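Local structure of uncharacterized protein (4FMR) at residues 7-12 with 125-130; 83-88 with 101-106; 161-166 with 213-218; 204-209 with 237-242. The protein is of unknown function but probably binds DNA, joining an HU/IHF-like domain to an immunoglobulin-like domain of the DUF4469 family. All coordinates share one frame; numbering follows the deposited sequence.

Interaction 1: residues 7-12 with 125-130; sequences KAWLVD and GERPTK
Gly-125 meets strand 7-12 through its carbonyl: O accepts the amide of Leu-10 (N to O 2.7 Å), with a bent N-H...O angle of 140°. The same oxygen lies at the edge of the Trp-9 indole, near its plane, while Leu-10 CD1 rests on Gly-125 CA at 3.8 Å. At Glu-126 the contact is made by the aliphatic part, CG standing 3.4 Å from Leu-10 O. Arg-127 packs against Trp-9. Its CG sits over one face of the indole, 3.9 Å from the centroid of the five-membered ring, as a CH-pi contact. Because the chain bends at chi3 (68°), the guanidinium swings back over the pyrrole side nearly parallel to the ring, an off-centre cation-pi pair, while CD leans on Val-11 CG1. Pro-128 CD follows at 3.7 Å from Trp-9 CH2, approaching the six-membered ring obliquely. Finally Lys-130 NZ pairs with Asp-12 OD2 at 3.6 Å, a rather long salt bridge. Phe-86 and Ala-90 of the second subunit pack on Ala-8 and Leu-10. The contact thus joins the central strand 4-12 of a mixed three-stranded sheet to the exit of its edge strand 119-126, in the domain related to HU and IHF.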
loop_
_atom_site.group_PDB
_atom_site.type_symbol
_atom_site.label_atom_id
_atom_site.label_comp_id
_atom_site.label_asym_id
_atom_site.label_seq_id
_atom_site.Cartn_x
_atom_site.Cartn_y
_atom_site.Cartn_z
ATOM N N LYS B 7 -5.427 -6.573 -19.050
ATOM C CA LYS B 7 -6.741 -7.068 -19.488
ATOM C C LYS B 7 -7.728 -6.926 -18.332
ATOM O O LYS B 7 -7.410 -7.336 -17.212
ATOM C CB LYS B 7 -6.659 -8.520 -19.977
ATOM C CG LYS B 7 -5.842 -8.701 -21.249
ATOM C CD LYS B 7 -5.591 -10.166 -21.506
ATOM C CE LYS B 7 -4.807 -10.407 -22.764
ATOM N NZ LYS B 7 -4.740 -11.855 -23.073
ATOM N N ALA B 8 -8.899 -6.311 -18.575
ATOM C CA ALA B 8 -9.857 -6.094 -17.492
ATOM C C ALA B 8 -11.306 -6.419 -17.882
ATOM O O ALA B 8 -11.761 -6.085 -18.982
ATOM C CB ALA B 8 -9.780 -4.654 -17.018
ATOM N N TRP B 9 -12.024 -7.061 -16.941
ATOM C CA TRP B 9 -13.445 -7.404 -17.026
ATOM C C TRP B 9 -14.303 -6.302 -16.446
ATOM O O TRP B 9 -13.830 -5.525 -15.609
ATOM C CB TRP B 9 -13.766 -8.702 -16.260
ATOM C CG TRP B 9 -13.083 -9.943 -16.731
ATOM C CD1 TRP B 9 -12.164 -10.681 -16.043
ATOM C CD2 TRP B 9 -13.363 -10.668 -17.935
ATOM N NE1 TRP B 9 -11.824 -11.805 -16.765
ATOM C CE2 TRP B 9 -12.531 -11.811 -17.940
ATOM C CE3 TRP B 9 -14.227 -10.453 -19.025
ATOM C CZ2 TRP B 9 -12.529 -12.733 -18.996
ATOM C CZ3 TRP B 9 -14.218 -11.362 -20.075
ATOM C CH2 TRP B 9 -13.373 -12.482 -20.059
ATOM N N LEU B 10 -15.590 -6.287 -16.823
ATOM C CA LEU B 10 -16.567 -5.354 -16.279
ATOM C C LEU B 10 -17.465 -6.141 -15.328
ATOM O O LEU B 10 -18.290 -6.946 -15.770
ATOM C CB LEU B 10 -17.361 -4.642 -17.395
ATOM C CG LEU B 10 -16.570 -3.690 -18.302
ATOM C CD1 LEU B 10 -17.304 -3.442 -19.606
ATOM C CD2 LEU B 10 -16.293 -2.379 -17.615
ATOM N N VAL B 11 -17.223 -5.985 -14.018
ATOM C CA VAL B 11 -17.966 -6.682 -12.962
ATOM C C VAL B 11 -18.817 -5.656 -12.196
ATOM O O VAL B 11 -18.566 -4.450 -12.296
ATOM C CB VAL B 11 -17.054 -7.516 -12.000
ATOM C CG1 VAL B 11 -16.356 -8.661 -12.731
ATOM C CG2 VAL B 11 -16.044 -6.641 -11.254
ATOM N N ASP B 12 -19.819 -6.139 -11.439
ATOM C CA ASP B 12 -20.692 -5.277 -10.644
ATOM C C ASP B 12 -19.965 -4.824 -9.376
ATOM O O ASP B 12 -19.199 -5.592 -8.786
ATOM C CB ASP B 12 -22.013 -5.990 -10.312
ATOM C CG ASP B 12 -22.917 -6.155 -11.524
ATOM O OD1 ASP B 12 -23.414 -5.127 -12.039
ATOM O OD2 ASP B 12 -23.129 -7.312 -11.958
ATOM N N GLY B 125 -14.930 -6.599 -21.759
ATOM C CA GLY B 125 -16.370 -6.506 -21.564
ATOM C C GLY B 125 -16.778 -7.153 -20.257
ATOM O O GLY B 125 -16.000 -7.150 -19.295
ATOM N N GLU B 126 -17.998 -7.718 -20.210
ATOM C CA GLU B 126 -18.509 -8.409 -19.023
ATOM C C GLU B 126 -18.055 -9.857 -19.032
ATOM O O GLU B 126 -17.828 -10.412 -20.110
ATOM C CB GLU B 126 -20.035 -8.316 -18.937
ATOM C CG GLU B 126 -20.501 -6.974 -18.400
ATOM C CD GLU B 126 -21.999 -6.748 -18.408
ATOM O OE1 GLU B 126 -22.734 -7.546 -17.781
ATOM O OE2 GLU B 126 -22.433 -5.739 -19.008
ATOM N N ARG B 127 -17.893 -10.456 -17.832
ATOM C CA ARG B 127 -17.464 -11.849 -17.651
ATOM C C ARG B 127 -18.461 -12.802 -18.350
ATOM O O ARG B 127 -19.669 -12.550 -18.313
ATOM C CB ARG B 127 -17.293 -12.205 -16.160
ATOM C CG ARG B 127 -16.162 -11.423 -15.492
ATOM C CD ARG B 127 -15.652 -12.007 -14.189
ATOM N NE ARG B 127 -14.949 -13.278 -14.381
ATOM C CZ ARG B 127 -14.096 -13.807 -13.509
ATOM N NH1 ARG B 127 -13.803 -13.168 -12.380
ATOM N NH2 ARG B 127 -13.526 -14.979 -13.758
ATOM N N PRO B 128 -17.963 -13.845 -19.059
ATOM C CA PRO B 128 -18.874 -14.720 -19.833
ATOM C C PRO B 128 -19.949 -15.439 -19.005
ATOM O O PRO B 128 -21.076 -15.601 -19.495
ATOM C CB PRO B 128 -17.927 -15.756 -20.455
ATOM C CG PRO B 128 -16.585 -15.097 -20.464
ATOM C CD PRO B 128 -16.550 -14.244 -19.239
ATOM N N THR B 129 -19.599 -15.881 -17.781
ATOM C CA THR B 129 -20.493 -16.624 -16.890
ATOM C C THR B 129 -20.970 -15.755 -15.719
ATOM O O THR B 129 -20.310 -14.773 -15.370
ATOM C CB THR B 129 -19.789 -17.901 -16.370
ATOM O OG1 THR B 129 -20.726 -18.697 -15.640
ATOM C CG2 THR B 129 -18.552 -17.609 -15.508
ATOM N N LYS B 130 -22.110 -16.128 -15.111
ATOM C CA LYS B 130 -22.646 -15.430 -13.941
ATOM C C LYS B 130 -22.291 -16.224 -12.646
ATOM O O LYS B 130 -23.119 -16.388 -11.751
ATOM C CB LYS B 130 -24.167 -15.179 -14.079
ATOM C CG LYS B 130 -24.504 -13.875 -14.828
ATOM C CD LYS B 130 -24.095 -12.616 -14.029
ATOM C CE LYS B 130 -24.126 -11.336 -14.831
ATOM N NZ LYS B 130 -23.636 -10.179 -14.033
#

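Interaction 2: residues 83-88 with 101-106; sequences VAQFRG and SIYVSL
Tyr-103 turns its CG between the backbone N and the carbonyl carbon (chi1 70°), standing the phenol between Gln-85 and Arg-87, whose CG atoms are both anti to their carbonyl carbons. The ring is sandwiched. Gln-85 CB covers one face, 3.7 Å from the centroid, a CH-pi contact. Over the opposite face the Arg-87 guanidinium lies flat, centres 3.7 Å apart and planes at 9°, a stacked cation-pi pair. Gln-85 CG also touches Ser-105 CB at 3.5 Å. The two strands are antiparallel: Gln-85 and Tyr-103 form a hydrogen-bonded pair, with Gln-85 N to Tyr-103 O at 2.8 Å. Ala-84, Phe-86, Ile-102 and Val-104 line the other face. The hairpin is consistent with the strands that in HU and IHF lead into the DNA-embracing arms. One water joins Tyr-103 OH to Phe-86 O (2.8 Å from that O), and another joins Arg-87 NE to Ser-101 OG. A leucine in place of Tyr-103 would probably leave the guanidinium without its flat partner, free to turn, and the water at Phe-86 O without the hydroxyl. The flat stack is likely to hold the cation by dispersion and pi-electron attraction, with NE still able to donate to a water at the guanidinium edge.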
loop_
_atom_site.group_PDB
_atom_site.type_symbol
_atom_site.label_atom_id
_atom_site.label_comp_id
_atom_site.label_asym_id
_atom_site.label_seq_id
_atom_site.Cartn_x
_atom_site.Cartn_y
_atom_site.Cartn_z
ATOM N N VAL B 83 6.675 3.504 5.068
ATOM C CA VAL B 83 6.794 4.116 6.374
ATOM C C VAL B 83 6.005 3.238 7.370
ATOM O O VAL B 83 4.943 2.717 7.027
ATOM C CB VAL B 83 6.379 5.635 6.417
ATOM C CG1 VAL B 83 4.868 5.841 6.268
ATOM C CG2 VAL B 83 6.915 6.339 7.674
ATOM N N ALA B 84 6.538 3.080 8.592
ATOM C CA ALA B 84 5.837 2.388 9.684
ATOM C C ALA B 84 4.587 3.188 10.093
ATOM O O ALA B 84 4.605 4.437 10.127
ATOM C CB ALA B 84 6.766 2.224 10.896
ATOM N N GLN B 85 3.507 2.458 10.421
ATOM C CA GLN B 85 2.249 3.039 10.908
ATOM C C GLN B 85 1.785 2.247 12.127
ATOM O O GLN B 85 2.197 1.092 12.295
ATOM C CB GLN B 85 1.164 3.030 9.811
ATOM C CG GLN B 85 1.532 3.689 8.498
ATOM C CD GLN B 85 1.047 5.102 8.429
ATOM O OE1 GLN B 85 1.740 6.031 8.798
ATOM N NE2 GLN B 85 -0.156 5.294 7.932
ATOM N N PHE B 86 0.877 2.828 12.913
ATOM C CA PHE B 86 0.319 2.216 14.130
ATOM C C PHE B 86 -1.183 1.967 14.028
ATOM O O PHE B 86 -1.906 2.731 13.387
ATOM C CB PHE B 86 0.593 3.121 15.353
ATOM C CG PHE B 86 2.063 3.430 15.533
ATOM C CD1 PHE B 86 2.977 2.416 15.825
ATOM C CD2 PHE B 86 2.547 4.729 15.367
ATOM C CE1 PHE B 86 4.336 2.700 15.984
ATOM C CE2 PHE B 86 3.905 5.010 15.544
ATOM C CZ PHE B 86 4.790 3.992 15.848
ATOM N N ARG B 87 -1.645 0.875 14.649
ATOM C CA ARG B 87 -3.082 0.582 14.718
ATOM C C ARG B 87 -3.527 0.630 16.161
ATOM O O ARG B 87 -2.736 0.350 17.064
ATOM C CB ARG B 87 -3.457 -0.774 14.104
ATOM C CG ARG B 87 -3.225 -0.933 12.617
ATOM C CD ARG B 87 -3.916 -2.186 12.094
ATOM N NE ARG B 87 -3.168 -2.855 11.020
ATOM C CZ ARG B 87 -3.278 -2.569 9.725
ATOM N NH1 ARG B 87 -4.080 -1.593 9.318
ATOM N NH2 ARG B 87 -2.555 -3.228 8.831
ATOM N N GLY B 88 -4.788 0.981 16.365
ATOM C CA GLY B 88 -5.399 1.012 17.679
ATOM C C GLY B 88 -5.183 2.279 18.459
ATOM O O GLY B 88 -4.255 3.050 18.201
ATOM N N SER B 101 -0.680 -2.449 17.240
ATOM C CA SER B 101 0.196 -3.133 16.305
ATOM C C SER B 101 0.869 -2.147 15.349
ATOM O O SER B 101 0.437 -1.000 15.173
ATOM C CB SER B 101 -0.568 -4.200 15.518
ATOM O OG SER B 101 -1.631 -3.672 14.742
ATOM N N ILE B 102 1.971 -2.616 14.772
ATOM C CA ILE B 102 2.775 -1.954 13.772
ATOM C C ILE B 102 2.528 -2.644 12.439
ATOM O O ILE B 102 2.368 -3.862 12.386
ATOM C CB ILE B 102 4.288 -1.985 14.152
ATOM C CG1 ILE B 102 4.567 -1.506 15.595
ATOM C CG2 ILE B 102 5.176 -1.263 13.101
ATOM C CD1 ILE B 102 6.011 -1.893 16.124
ATOM N N TYR B 103 2.499 -1.857 11.366
ATOM C CA TYR B 103 2.464 -2.327 9.995
ATOM C C TYR B 103 3.245 -1.314 9.194
ATOM O O TYR B 103 3.591 -0.236 9.700
ATOM C CB TYR B 103 1.036 -2.569 9.447
ATOM C CG TYR B 103 0.230 -1.309 9.211
ATOM C CD1 TYR B 103 -0.463 -0.691 10.254
ATOM C CD2 TYR B 103 0.138 -0.744 7.939
ATOM C CE1 TYR B 103 -1.234 0.455 10.033
ATOM C CE2 TYR B 103 -0.612 0.411 7.712
ATOM C CZ TYR B 103 -1.315 0.991 8.756
ATOM O OH TYR B 103 -2.052 2.121 8.516
ATOM N N VAL B 104 3.560 -1.673 7.962
ATOM C CA VAL B 104 4.252 -0.769 7.059
ATOM C C VAL B 104 3.270 -0.444 5.953
ATOM O O VAL B 104 2.733 -1.341 5.298
ATOM C CB VAL B 104 5.600 -1.360 6.534
ATOM C CG1 VAL B 104 6.236 -0.478 5.453
ATOM C CG2 VAL B 104 6.575 -1.590 7.670
ATOM N N SER B 105 3.017 0.824 5.782
ATOM C CA SER B 105 2.169 1.329 4.707
ATOM C C SER B 105 3.022 1.516 3.454
ATOM O O SER B 105 4.073 2.161 3.527
ATOM C CB SER B 105 1.520 2.644 5.113
ATOM O OG SER B 105 0.524 2.927 4.150
ATOM N N LEU B 106 2.600 0.937 2.324
ATOM C CA LEU B 106 3.384 1.011 1.109
ATOM C C LEU B 106 2.620 1.678 -0.010
ATOM O O LEU B 106 1.430 1.443 -0.188
ATOM C CB LEU B 106 3.859 -0.389 0.670
ATOM C CG LEU B 106 4.781 -1.124 1.656
ATOM C CD1 LEU B 106 4.697 -2.574 1.447
ATOM C CD2 LEU B 106 6.246 -0.643 1.552
HETATM O O HOH W 1 -2.310 4.487 6.756
HETATM O O HOH W 2 -3.007 3.349 10.910
HETATM O O HOH W 3 -1.201 -4.522 12.164
#

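Interaction 3: residues 161-166 with 213-218; sequences LTVAGT and LTVTTQ
Thr-217 and the 162-164 backbone form the tight part of this contact, where strand 209-217 of the immunoglobulin-like beta fold ends against the loop that follows strand 153-159. Thr-217 OG1 donates to Thr-162 O at 2.6 Å, in the carbonyl plane and on a lone pair, and accepts from Ala-164 N at 2.9 Å. Tyr-219 N gives the same oxygen a third bond, so the hydroxyl is gripped from three sites. Its position follows from chi1 of -171°, which sets OG1 anti to the backbone N, toward the loop. One residue on, the backbone takes over: Gln-218 N bonds to Ala-164 O at 2.9 Å, with an N-H...O angle of 163°. A valine in place of Thr-217 would probably leave Thr-162 O and Ala-164 N without their common mate and let the loop shift from the strand end.

The apolar part is looser. Val-215 CG1 touches Leu-161 O, but its nearest side-chain approach to the loop is 4.3 Å, to Val-163 CG2. Ile-133 of strand 132-138 touches both Leu-161 and Val-215, which are buried. Toward Thr-166, which is exposed, contacts thin out in another way. The Gln-218 amide oxygen comes near Thr-166 N at a poor angle, and its real donor is Asp-167 N. Gly-165 lies between, and any CB there would collide with the amide oxygen: Gly-165 CA is already 3.3 Å from Gln-218 OE1.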
loop_
_atom_site.group_PDB
_atom_site.type_symbol
_atom_site.label_atom_id
_atom_site.label_comp_id
_atom_site.label_asym_id
_atom_site.label_seq_id
_atom_site.Cartn_x
_atom_site.Cartn_y
_atom_site.Cartn_z
ATOM N N LEU B 161 -22.151 -17.339 -5.484
ATOM C CA LEU B 161 -21.028 -17.878 -4.716
ATOM C C LEU B 161 -21.472 -18.794 -3.555
ATOM O O LEU B 161 -20.597 -19.424 -2.959
ATOM C CB LEU B 161 -20.168 -16.717 -4.152
ATOM C CG LEU B 161 -19.373 -15.873 -5.162
ATOM C CD1 LEU B 161 -18.491 -14.844 -4.442
ATOM C CD2 LEU B 161 -18.477 -16.743 -6.035
ATOM N N THR B 162 -22.806 -18.892 -3.254
ATOM C CA THR B 162 -23.358 -19.708 -2.154
ATOM C C THR B 162 -22.770 -21.115 -2.175
ATOM O O THR B 162 -22.834 -21.786 -3.203
ATOM C CB THR B 162 -24.906 -19.775 -2.205
ATOM O OG1 THR B 162 -25.441 -18.459 -2.229
ATOM C CG2 THR B 162 -25.513 -20.516 -1.014
ATOM N N VAL B 163 -22.186 -21.544 -1.051
ATOM C CA VAL B 163 -21.613 -22.889 -0.924
ATOM C C VAL B 163 -22.779 -23.846 -0.545
ATOM O O VAL B 163 -23.381 -23.700 0.516
ATOM C CB VAL B 163 -20.419 -22.922 0.075
ATOM C CG1 VAL B 163 -19.953 -24.351 0.328
ATOM C CG2 VAL B 163 -19.252 -22.069 -0.432
ATOM N N ALA B 164 -23.148 -24.747 -1.452
ATOM C CA ALA B 164 -24.272 -25.680 -1.239
ATOM C C ALA B 164 -24.033 -26.994 -1.967
ATOM O O ALA B 164 -23.250 -27.033 -2.923
ATOM C CB ALA B 164 -25.586 -25.056 -1.708
ATOM N N GLY B 165 -24.700 -28.057 -1.503
ATOM C CA GLY B 165 -24.563 -29.379 -2.093
ATOM C C GLY B 165 -24.006 -30.446 -1.173
ATOM O O GLY B 165 -23.243 -30.163 -0.246
ATOM N N THR B 166 -24.369 -31.695 -1.473
ATOM C CA THR B 166 -23.996 -32.920 -0.752
ATOM C C THR B 166 -22.554 -33.380 -1.033
ATOM O O THR B 166 -21.930 -33.995 -0.165
ATOM C CB THR B 166 -24.955 -34.051 -1.150
ATOM O OG1 THR B 166 -24.945 -34.200 -2.577
ATOM C CG2 THR B 166 -26.379 -33.811 -0.654
ATOM N N LEU B 213 -7.421 -19.094 -4.399
ATOM C CA LEU B 213 -8.643 -19.301 -3.641
ATOM C C LEU B 213 -9.726 -19.832 -4.606
ATOM O O LEU B 213 -9.980 -19.231 -5.647
ATOM C CB LEU B 213 -9.109 -18.016 -2.903
ATOM C CG LEU B 213 -10.324 -18.190 -1.952
ATOM C CD1 LEU B 213 -10.246 -17.237 -0.763
ATOM C CD2 LEU B 213 -11.653 -17.981 -2.681
ATOM N N THR B 214 -10.371 -20.941 -4.238
ATOM C CA THR B 214 -11.407 -21.550 -5.071
ATOM C C THR B 214 -12.670 -21.786 -4.260
ATOM O O THR B 214 -12.607 -22.225 -3.116
ATOM C CB THR B 214 -10.867 -22.856 -5.691
ATOM O OG1 THR B 214 -9.695 -22.526 -6.451
ATOM C CG2 THR B 214 -11.895 -23.581 -6.590
ATOM N N VAL B 215 -13.822 -21.432 -4.872
ATOM C CA VAL B 215 -15.184 -21.635 -4.384
ATOM C C VAL B 215 -15.768 -22.757 -5.226
ATOM O O VAL B 215 -15.918 -22.578 -6.430
ATOM C CB VAL B 215 -16.069 -20.344 -4.421
ATOM C CG1 VAL B 215 -17.538 -20.673 -4.118
ATOM C CG2 VAL B 215 -15.550 -19.266 -3.463
ATOM N N THR B 216 -16.045 -23.921 -4.613
ATOM C CA THR B 216 -16.642 -25.082 -5.292
ATOM C C THR B 216 -18.060 -25.269 -4.732
ATOM O O THR B 216 -18.247 -25.311 -3.505
ATOM C CB THR B 216 -15.769 -26.327 -5.136
ATOM O OG1 THR B 216 -14.467 -26.037 -5.622
ATOM C CG2 THR B 216 -16.336 -27.544 -5.861
ATOM N N THR B 217 -19.065 -25.342 -5.620
ATOM C CA THR B 217 -20.439 -25.437 -5.143
ATOM C C THR B 217 -21.345 -26.098 -6.175
ATOM O O THR B 217 -21.030 -26.108 -7.371
ATOM C CB THR B 217 -20.959 -24.009 -4.766
ATOM O OG1 THR B 217 -22.225 -24.099 -4.109
ATOM C CG2 THR B 217 -21.014 -23.041 -5.957
ATOM N N GLN B 218 -22.489 -26.638 -5.697
ATOM C CA GLN B 218 -23.531 -27.238 -6.541
ATOM C C GLN B 218 -24.756 -26.292 -6.606
ATOM O O GLN B 218 -25.818 -26.668 -7.112
ATOM C CB GLN B 218 -23.918 -28.632 -6.029
ATOM C CG GLN B 218 -22.846 -29.659 -6.314
ATOM C CD GLN B 218 -23.054 -30.955 -5.589
ATOM O OE1 GLN B 218 -22.851 -31.055 -4.375
ATOM N NE2 GLN B 218 -23.387 -31.993 -6.332
#

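Interaction 4: residues 204-209 with 237-242; sequences ASLEDG and IYIGGA
Gly-209 and Ile-239 form an antiparallel hydrogen-bonded pair, CA atoms 5.4 Å apart, with both bonds short: Gly-209 N to Ile-239 O is 2.9 Å. The return bond, Ile-239 N to Gly-209 O, is nearly straight at 176°. Before this bridge the 204-208 loop runs beside the end of strand 231-240, and side chains take over. Asp-208 supplies the main polar link. Its CG is anti to the carbonyl carbon (chi1 -53°), which carries OD2 to within 2.9 Å of Gly-241 N. The amide arrives from above the carboxylate plane, 74° out of it. OD2 also receives a water that reaches Tyr-238 OH, while OD1 forms a salt bridge with Arg-113 of the second subunit, so both oxygens are engaged.

In the immunoglobulin-like domain, strands 209-217 and 231-240 are antiparallel neighbours, and the bridge lies at the start of strand 209-217 and one residue before the end of strand 231-240. Tyr-238 lays its ring obliquely against Gly-209, CD1 standing 3.5 Å from Gly-209 C. At the backbone angles of Gly-209 a CB would jam against the preceding carbonyl oxygen. On the buried side Leu-206 CD1 meets Ile-239 CD1 at 3.7 Å, and Leu-174 of strand 171-176 touches both residues. Farther along, Ala-242 CB approaches Ala-204 O at 3.6 Å. One water donates to Ala-204 O and Leu-206 O and accepts from Ala-242 N, joining the loop to the chain beyond the strand.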
loop_
_atom_site.group_PDB
_atom_site.type_symbol
_atom_site.label_atom_id
_atom_site.label_comp_id
_atom_site.label_asym_id
_atom_site.label_seq_id
_atom_site.Cartn_x
_atom_site.Cartn_y
_atom_site.Cartn_z
ATOM N N ALA B 204 -5.356 -19.736 10.869
ATOM C CA ALA B 204 -4.226 -18.998 11.431
ATOM C C ALA B 204 -2.868 -19.556 11.015
ATOM O O ALA B 204 -1.901 -18.801 10.948
ATOM C CB ALA B 204 -4.327 -19.000 12.953
ATOM N N SER B 205 -2.805 -20.848 10.713
ATOM C CA SER B 205 -1.589 -21.598 10.379
ATOM C C SER B 205 -1.069 -21.380 8.931
ATOM O O SER B 205 -0.012 -21.923 8.601
ATOM C CB SER B 205 -1.833 -23.096 10.590
ATOM O OG SER B 205 -2.982 -23.508 9.868
ATOM N N LEU B 206 -1.782 -20.603 8.082
ATOM C CA LEU B 206 -1.363 -20.350 6.704
ATOM C C LEU B 206 -0.073 -19.552 6.652
ATOM O O LEU B 206 0.037 -18.491 7.275
ATOM C CB LEU B 206 -2.446 -19.603 5.909
ATOM C CG LEU B 206 -3.748 -20.342 5.610
ATOM C CD1 LEU B 206 -4.845 -19.361 5.290
ATOM C CD2 LEU B 206 -3.566 -21.349 4.494
ATOM N N GLU B 207 0.898 -20.073 5.896
ATOM C CA GLU B 207 2.194 -19.454 5.658
ATOM C C GLU B 207 2.008 -18.282 4.703
ATOM O O GLU B 207 1.159 -18.372 3.808
ATOM C CB GLU B 207 3.158 -20.519 5.089
ATOM C CG GLU B 207 4.532 -20.053 4.598
ATOM C CD GLU B 207 5.460 -19.286 5.528
ATOM O OE1 GLU B 207 5.193 -19.210 6.751
ATOM O OE2 GLU B 207 6.455 -18.733 5.012
ATOM N N ASP B 208 2.769 -17.176 4.906
ATOM C CA ASP B 208 2.735 -15.994 4.039
ATOM C C ASP B 208 2.944 -16.371 2.576
ATOM O O ASP B 208 3.749 -17.258 2.253
ATOM C CB ASP B 208 3.809 -14.938 4.424
ATOM C CG ASP B 208 3.807 -14.500 5.868
ATOM O OD1 ASP B 208 4.212 -15.298 6.725
ATOM O OD2 ASP B 208 3.523 -13.318 6.124
ATOM N N GLY B 209 2.240 -15.679 1.701
ATOM C CA GLY B 209 2.403 -15.905 0.280
ATOM C C GLY B 209 1.119 -15.901 -0.493
ATOM O O GLY B 209 0.024 -15.763 0.068
ATOM N N ILE B 237 -4.973 -14.772 -4.228
ATOM C CA ILE B 237 -5.054 -14.090 -2.934
ATOM C C ILE B 237 -3.674 -14.087 -2.287
ATOM O O ILE B 237 -2.979 -15.104 -2.287
ATOM C CB ILE B 237 -6.145 -14.749 -1.979
ATOM C CG1 ILE B 237 -6.385 -13.934 -0.669
ATOM C CG2 ILE B 237 -5.817 -16.210 -1.651
ATOM C CD1 ILE B 237 -7.695 -14.342 0.186
ATOM N N TYR B 238 -3.312 -12.963 -1.694
ATOM C CA TYR B 238 -2.081 -12.929 -0.929
ATOM C C TYR B 238 -2.438 -13.054 0.544
ATOM O O TYR B 238 -3.247 -12.279 1.063
ATOM C CB TYR B 238 -1.242 -11.680 -1.199
ATOM C CG TYR B 238 -0.022 -11.618 -0.301
ATOM C CD1 TYR B 238 1.122 -12.362 -0.590
ATOM C CD2 TYR B 238 -0.019 -10.834 0.854
ATOM C CE1 TYR B 238 2.219 -12.363 0.272
ATOM C CE2 TYR B 238 1.067 -10.835 1.728
ATOM C CZ TYR B 238 2.191 -11.588 1.426
ATOM O OH TYR B 238 3.288 -11.548 2.256
ATOM N N ILE B 239 -1.833 -14.004 1.224
ATOM C CA ILE B 239 -2.118 -14.158 2.648
ATOM C C ILE B 239 -0.892 -13.729 3.446
ATOM O O ILE B 239 0.222 -14.179 3.179
ATOM C CB ILE B 239 -2.576 -15.610 2.976
ATOM C CG1 ILE B 239 -3.955 -15.881 2.275
ATOM C CG2 ILE B 239 -2.658 -15.820 4.521
ATOM C CD1 ILE B 239 -4.443 -17.241 2.234
ATOM N N GLY B 240 -1.116 -12.825 4.393
ATOM C CA GLY B 240 -0.084 -12.356 5.300
ATOM C C GLY B 240 -0.275 -13.099 6.602
ATOM O O GLY B 240 -1.423 -13.324 7.015
ATOM N N GLY B 241 0.840 -13.500 7.221
ATOM C CA GLY B 241 0.857 -14.247 8.472
ATOM C C GLY B 241 -0.027 -13.666 9.559
ATOM O O GLY B 241 -0.265 -12.455 9.603
ATOM N N ALA B 242 -0.545 -14.553 10.418
ATOM C CA ALA B 242 -1.444 -14.266 11.535
ATOM C C ALA B 242 -0.922 -13.115 12.419
ATOM O O ALA B 242 0.291 -13.032 12.644
ATOM C CB ALA B 242 -1.625 -15.523 12.375
HETATM O O HOH W 4 0.059 -17.405 10.041
HETATM O O HOH W 5 3.101 -10.875 5.010
#

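In the fold
Interactions 1 and 2 belong to the HU/IHF-like part, lie on opposite sides of the chain's centre, about 35 Å between centres, and both touch the second subunit; the hairpin of interaction 2 is nested within the loop that interaction 1 closes. Both rest on an arginine against a partly exposed aromatic residue, with a long salt bridge added in interaction 1. Interactions 3 and 4 share one sheet of the immunoglobulin-like domain, where strands 209-217 and 231-240 are neighbours, and Leu-213 packs on Ile-237 between them. Here loops are fixed to strand ends by hydroxyl, carboxylate and backbone bonds. Interaction 4, nearest the chain's centre, has the largest buried share and meets the second subunit; interaction 3 touches no other chain.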